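Local coordinates for putative periplasmic or exported protein (Salmonella enterica subsp. enterica serovar Typhimurium, PDB 4GQZ) that binds copper in the bacterial periplasm and probably contributes to copper resistance, at residues S5-L10 against Q54-L58; L36-I42 against N80-S84. All blocks are in the same frame, centred on the assembly; numbering follows the deposited sequence.

In the fold
Interactions 1 and 2 lie at opposite ends of one four-stranded antiparallel sheet, ordered 55-59, 46-50, 39-42, 81-82, each taking in an outermost strand. Interaction 1 puts helix 5-12 against strand 55-59, where the second subunit comes in; the centre of the contact is about 20 Å from the chain centre. Interaction 2 pairs strand 39-42 with the short strand 81-82, its centre about 10 Å from the chain centre, and the other subunit does not touch it. The two contact centres are about 14 Å apart, yet they meet, with Phe9 CZ 3.8 Å from Tyr38 CB. Segment 80-84 follows Cys78, disulfide-bonded to Cys154, and precedes Cys86, which is oxidised to S-hydroxycysteine.

Interaction 1. Residues S5-L10 against Q54-L58; sequences SESAFL and QIYTL
Tyr56 lays one face of its ring against the first turn of the helix, under the backbone of Glu6. This is a CH-pi contact: Glu6 CA stands 3.8 Å from the ring centroid, over the face but shifted toward the rim. Glu6 CB follows it, 3.5 Å from Tyr56 CD1. With CG anti to its backbone N (chi1 176°), the Glu6 chain passes over the base of the ring, then bends at chi2 and carries the carboxylate on toward Leu58.

The Phe9 and Tyr56 rings meet obliquely, centroids 5.3 Å apart and planes at 54°, with Tyr56 CD2 over one face of Phe9. Phe9 CB presses on the same tyrosine, 3.6 Å from Tyr56 CE2. Among the aliphatic groups, Leu10 CD1 just reaches Leu58 CD1 at 4.3 Å.

Of the polar ends, Glu6 OE2 lies 3.4 Å from Leu58 CD2, while Glu6 OE1 accepts a hydrogen bond from Thr57 N of the second subunit. Tyr56 OH packs against Ser5 CB at 3.3 Å.

An N-terminal helix thus packs across the outermost strand of the four-stranded antiparallel sheet, at the interface of the V-shaped dimer. Helix and strand run nearly crosswise, their N-to-C directions 78° apart. Leu58 and Phe9 also touch Leu49 on strand 46-50, the inner neighbour of strand 55-59. The second subunit meets both elements: Ile55 O of the strand bonds to Ser4 OG of that chain, and Ser7 OG of the helix to its Thr57 OG1.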
loop_
_atom_site.group_PDB
_atom_site.type_symbol
_atom_site.label_atom_id
_atom_site.label_comp_id
_atom_site.label_asym_id
_atom_site.label_seq_id
_atom_site.Cartn_x
_atom_site.Cartn_y
_atom_site.Cartn_z
ATOM N N SER B 5 3.163 -7.696 -19.547
ATOM C CA SER B 5 2.615 -8.982 -19.129
ATOM C C SER B 5 2.084 -8.887 -17.707
ATOM O O SER B 5 1.066 -9.501 -17.367
ATOM C CB SER B 5 3.684 -10.081 -19.207
ATOM O OG SER B 5 4.064 -10.329 -20.545
ATOM N N GLU B 6 2.787 -8.117 -16.879
ATOM C CA GLU B 6 2.392 -7.908 -15.493
ATOM C C GLU B 6 1.036 -7.240 -15.421
ATOM O O GLU B 6 0.143 -7.690 -14.686
ATOM C CB GLU B 6 3.452 -7.074 -14.747
ATOM C CG GLU B 6 3.070 -6.709 -13.297
ATOM C CD GLU B 6 2.446 -5.320 -13.181
ATOM O OE1 GLU B 6 2.777 -4.452 -14.017
ATOM O OE2 GLU B 6 1.632 -5.094 -12.247
ATOM N N SER B 7 0.869 -6.165 -16.183
ATOM C CA SER B 7 -0.418 -5.464 -16.193
ATOM C C SER B 7 -1.528 -6.371 -16.702
ATOM O O SER B 7 -2.627 -6.398 -16.153
ATOM C CB SER B 7 -0.339 -4.206 -17.053
ATOM O OG SER B 7 0.470 -3.236 -16.422
ATOM N N ALA B 8 -1.228 -7.138 -17.741
ATOM C CA ALA B 8 -2.225 -8.052 -18.286
ATOM C C ALA B 8 -2.596 -9.168 -17.294
ATOM O O ALA B 8 -3.765 -9.555 -17.212
ATOM C CB ALA B 8 -1.766 -8.626 -19.620
ATOM N N PHE B 9 -1.611 -9.673 -16.546
ATOM C CA PHE B 9 -1.855 -10.698 -15.524
ATOM C C PHE B 9 -2.879 -10.178 -14.531
ATOM O O PHE B 9 -3.848 -10.858 -14.215
ATOM C CB PHE B 9 -0.549 -11.046 -14.788
ATOM C CG PHE B 9 -0.705 -12.091 -13.703
ATOM C CD1 PHE B 9 -1.050 -11.726 -12.416
ATOM C CD2 PHE B 9 -0.486 -13.441 -13.979
ATOM C CE1 PHE B 9 -1.191 -12.675 -11.415
ATOM C CE2 PHE B 9 -0.619 -14.399 -12.983
ATOM C CZ PHE B 9 -0.976 -14.013 -11.699
ATOM N N LEU B 10 -2.654 -8.961 -14.044
ATOM C CA LEU B 10 -3.586 -8.326 -13.109
ATOM C C LEU B 10 -5.020 -8.310 -13.656
ATOM O O LEU B 10 -5.963 -8.706 -12.973
ATOM C CB LEU B 10 -3.112 -6.906 -12.765
ATOM C CG LEU B 10 -2.260 -6.737 -11.509
ATOM C CD1 LEU B 10 -1.133 -7.710 -11.490
ATOM C CD2 LEU B 10 -1.714 -5.345 -11.403
ATOM N N GLN B 54 7.574 -17.062 -15.043
ATOM C CA GLN B 54 7.764 -15.612 -14.944
ATOM C C GLN B 54 7.093 -14.986 -13.716
ATOM O O GLN B 54 5.930 -15.262 -13.433
ATOM C CB GLN B 54 7.210 -14.968 -16.213
ATOM C CG GLN B 54 7.488 -13.502 -16.352
ATOM C CD GLN B 54 7.544 -13.061 -17.803
ATOM O OE1 GLN B 54 6.529 -12.669 -18.389
ATOM N NE2 GLN B 54 8.737 -13.120 -18.393
ATOM N N ILE B 55 7.818 -14.116 -13.020
ATOM C CA ILE B 55 7.369 -13.598 -11.735
ATOM C C ILE B 55 7.169 -12.095 -11.745
ATOM O O ILE B 55 8.031 -11.350 -12.211
ATOM C CB ILE B 55 8.394 -13.933 -10.635
ATOM C CG1 ILE B 55 8.745 -15.420 -10.689
ATOM C CG2 ILE B 55 7.861 -13.540 -9.257
ATOM C CD1 ILE B 55 10.237 -15.709 -10.506
ATOM N N TYR B 56 6.039 -11.650 -11.203
ATOM C CA TYR B 56 5.740 -10.228 -11.105
ATOM C C TYR B 56 5.807 -9.864 -9.646
ATOM O O TYR B 56 5.463 -10.690 -8.800
ATOM C CB TYR B 56 4.342 -9.938 -11.650
ATOM C CG TYR B 56 4.107 -10.554 -13.020
ATOM C CD1 TYR B 56 4.899 -10.203 -14.100
ATOM C CD2 TYR B 56 3.093 -11.490 -13.219
ATOM C CE1 TYR B 56 4.697 -10.781 -15.364
ATOM C CE2 TYR B 56 2.878 -12.067 -14.467
ATOM C CZ TYR B 56 3.688 -11.703 -15.530
ATOM O OH TYR B 56 3.472 -12.283 -16.754
ATOM N N THR B 57 6.260 -8.648 -9.343
ATOM C CA THR B 57 6.367 -8.196 -7.954
ATOM C C THR B 57 5.645 -6.882 -7.712
ATOM O O THR B 57 5.941 -5.867 -8.354
ATOM C CB THR B 57 7.831 -8.028 -7.501
ATOM O OG1 THR B 57 8.505 -7.114 -8.377
ATOM C CG2 THR B 57 8.555 -9.367 -7.507
ATOM N N LEU B 58 4.701 -6.897 -6.776
ATOM C CA LEU B 58 3.947 -5.703 -6.442
ATOM C C LEU B 58 4.357 -5.265 -5.044
ATOM O O LEU B 58 4.228 -6.032 -4.089
ATOM C CB LEU B 58 2.450 -5.987 -6.475
ATOM C CG LEU B 58 1.844 -6.598 -7.736
ATOM C CD1 LEU B 58 0.328 -6.746 -7.593
ATOM C CD2 LEU B 58 2.195 -5.793 -8.978
#

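Interaction 2. Residues L36-I42 against N80-S84; sequences LPYSASI and NHSLS
Ala40 O is held by two consecutive backbone amides of segment 80-84. The stronger bond comes from Leu83 N at 2.7 Å, its donor tilted 26° from the carbonyl plane; Ser84 N adds a weak one at 3.4 Å. The amide of the same alanine is satisfied too, because Ala40 N donates to Ser84 OG at 2.9 Å. That hydroxyl stands between the backbone N and carbonyl carbon of Ser84 (chi1 60°), which turns it to the strand, where it accepts the Ala40 N-H. Further along, Ser84 O takes the N-H of Leu36 in its carbonyl plane, at 3.0 Å from Leu36 N.

This is a short, weakly bonded antiparallel pairing that passes into a loop. Strand 81-82 is the outermost of the four-stranded sheet, beside 39-42, whose other neighbour is 46-50. Ser41 and Ser82 form a non-hydrogen-bonded pair with CA atoms 4.3 Å apart, and their side chains lie on the same face of the sheet. Beyond them Ile42 N donates to His81 O at 3.0 Å. Past Ser82 the strand pairing ends, and Leu83 drops its side chain onto the strand: Leu83 CD1 lies 4.1 Å from Ala40 CB, and touches Ile42 CB as well. Ile27 of helix 20-28 and Leu47 also pack against this leucine. His81 NE2 bonds to Asp28 OD1, while Thr153 OG1 bridges Ile42 O and His81 N.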
loop_
_atom_site.group_PDB
_atom_site.type_symbol
_atom_site.label_atom_id
_atom_site.label_comp_id
_atom_site.label_asym_id
_atom_site.label_seq_id
_atom_site.Cartn_x
_atom_site.Cartn_y
_atom_site.Cartn_z
ATOM N N LEU B 36 -4.118 -22.753 -6.108
ATOM C CA LEU B 36 -4.809 -21.834 -7.008
ATOM C C LEU B 36 -4.214 -21.992 -8.406
ATOM O O LEU B 36 -3.171 -22.628 -8.551
ATOM C CB LEU B 36 -4.611 -20.404 -6.502
ATOM C CG LEU B 36 -5.737 -19.742 -5.712
ATOM C CD1 LEU B 36 -6.466 -20.710 -4.816
ATOM C CD2 LEU B 36 -5.196 -18.567 -4.911
ATOM N N PRO B 37 -4.870 -21.421 -9.444
ATOM C CA PRO B 37 -4.340 -21.527 -10.812
ATOM C C PRO B 37 -3.011 -20.807 -11.042
ATOM O O PRO B 37 -2.276 -21.182 -11.950
ATOM C CB PRO B 37 -5.443 -20.890 -11.664
ATOM C CG PRO B 37 -6.684 -21.097 -10.882
ATOM C CD PRO B 37 -6.266 -20.942 -9.442
ATOM N N TYR B 38 -2.714 -19.787 -10.239
ATOM C CA TYR B 38 -1.449 -19.055 -10.340
ATOM C C TYR B 38 -0.803 -19.135 -8.963
ATOM O O TYR B 38 -1.471 -19.495 -7.990
ATOM C CB TYR B 38 -1.702 -17.583 -10.715
ATOM C CG TYR B 38 -2.672 -16.921 -9.771
ATOM C CD1 TYR B 38 -4.037 -17.075 -9.940
ATOM C CD2 TYR B 38 -2.223 -16.166 -8.691
ATOM C CE1 TYR B 38 -4.934 -16.511 -9.071
ATOM C CE2 TYR B 38 -3.114 -15.589 -7.814
ATOM C CZ TYR B 38 -4.471 -15.769 -8.009
ATOM O OH TYR B 38 -5.383 -15.206 -7.147
ATOM N N SER B 39 0.486 -18.814 -8.877
ATOM C CA SER B 39 1.162 -18.786 -7.585
ATOM C C SER B 39 1.227 -17.364 -7.008
ATOM O O SER B 39 1.341 -16.378 -7.743
ATOM C CB SER B 39 2.565 -19.372 -7.690
ATOM O OG SER B 39 3.466 -18.422 -8.220
ATOM N N ALA B 40 1.140 -17.272 -5.686
ATOM C CA ALA B 40 1.208 -15.999 -4.989
ATOM C C ALA B 40 1.803 -16.218 -3.611
ATOM O O ALA B 40 1.309 -17.044 -2.822
ATOM C CB ALA B 40 -0.186 -15.389 -4.869
ATOM N N SER B 41 2.869 -15.486 -3.318
ATOM C CA SER B 41 3.446 -15.518 -1.994
ATOM C C SER B 41 3.708 -14.084 -1.560
ATOM O O SER B 41 3.770 -13.172 -2.398
ATOM C CB SER B 41 4.728 -16.345 -1.994
ATOM O OG SER B 41 5.625 -15.850 -2.959
ATOM N N ILE B 42 3.871 -13.872 -0.262
ATOM C CA ILE B 42 4.028 -12.514 0.229
ATOM C C ILE B 42 5.190 -12.398 1.201
ATOM O O ILE B 42 5.389 -13.269 2.045
ATOM C CB ILE B 42 2.698 -11.988 0.841
ATOM C CG1 ILE B 42 2.818 -10.516 1.252
ATOM C CG2 ILE B 42 2.209 -12.875 1.983
ATOM C CD1 ILE B 42 1.478 -9.874 1.581
ATOM N N ASN B 80 7.826 -17.202 4.445
ATOM C CA ASN B 80 6.944 -16.317 3.693
ATOM C C ASN B 80 5.663 -17.050 3.303
ATOM O O ASN B 80 5.709 -18.144 2.748
ATOM C CB ASN B 80 7.669 -15.737 2.474
ATOM C CG ASN B 80 8.630 -14.628 2.859
ATOM O OD1 ASN B 80 8.391 -13.899 3.830
ATOM N ND2 ASN B 80 9.725 -14.503 2.126
ATOM N N HIS B 81 4.523 -16.445 3.602
ATOM C CA HIS B 81 3.232 -17.098 3.390
ATOM C C HIS B 81 2.917 -17.336 1.918
ATOM O O HIS B 81 3.032 -16.433 1.100
ATOM C CB HIS B 81 2.111 -16.265 4.020
ATOM C CG HIS B 81 0.747 -16.853 3.839
ATOM N ND1 HIS B 81 0.460 -18.171 4.112
ATOM C CD2 HIS B 81 -0.418 -16.294 3.427
ATOM C CE1 HIS B 81 -0.820 -18.404 3.872
ATOM N NE2 HIS B 81 -1.374 -17.279 3.455
ATOM N N SER B 82 2.502 -18.554 1.595
ATOM C CA SER B 82 2.011 -18.857 0.257
ATOM C C SER B 82 0.501 -18.658 0.222
ATOM O O SER B 82 -0.245 -19.427 0.830
ATOM C CB SER B 82 2.341 -20.302 -0.117
ATOM O OG SER B 82 1.761 -20.620 -1.371
ATOM N N LEU B 83 0.045 -17.634 -0.497
ATOM C CA LEU B 83 -1.376 -17.316 -0.547
ATOM C C LEU B 83 -2.119 -18.299 -1.447
ATOM O O LEU B 83 -3.350 -18.394 -1.403
ATOM C CB LEU B 83 -1.568 -15.889 -1.071
ATOM C CG LEU B 83 -0.867 -14.774 -0.296
ATOM C CD1 LEU B 83 -0.551 -13.628 -1.220
ATOM C CD2 LEU B 83 -1.732 -14.275 0.823
ATOM N N SER B 84 -1.363 -19.042 -2.250
ATOM C CA SER B 84 -1.949 -19.862 -3.296
ATOM C C SER B 84 -1.770 -21.360 -3.088
ATOM O O SER B 84 -2.470 -22.151 -3.721
ATOM C CB SER B 84 -1.306 -19.505 -4.621
ATOM O OG SER B 84 0.082 -19.756 -4.542
#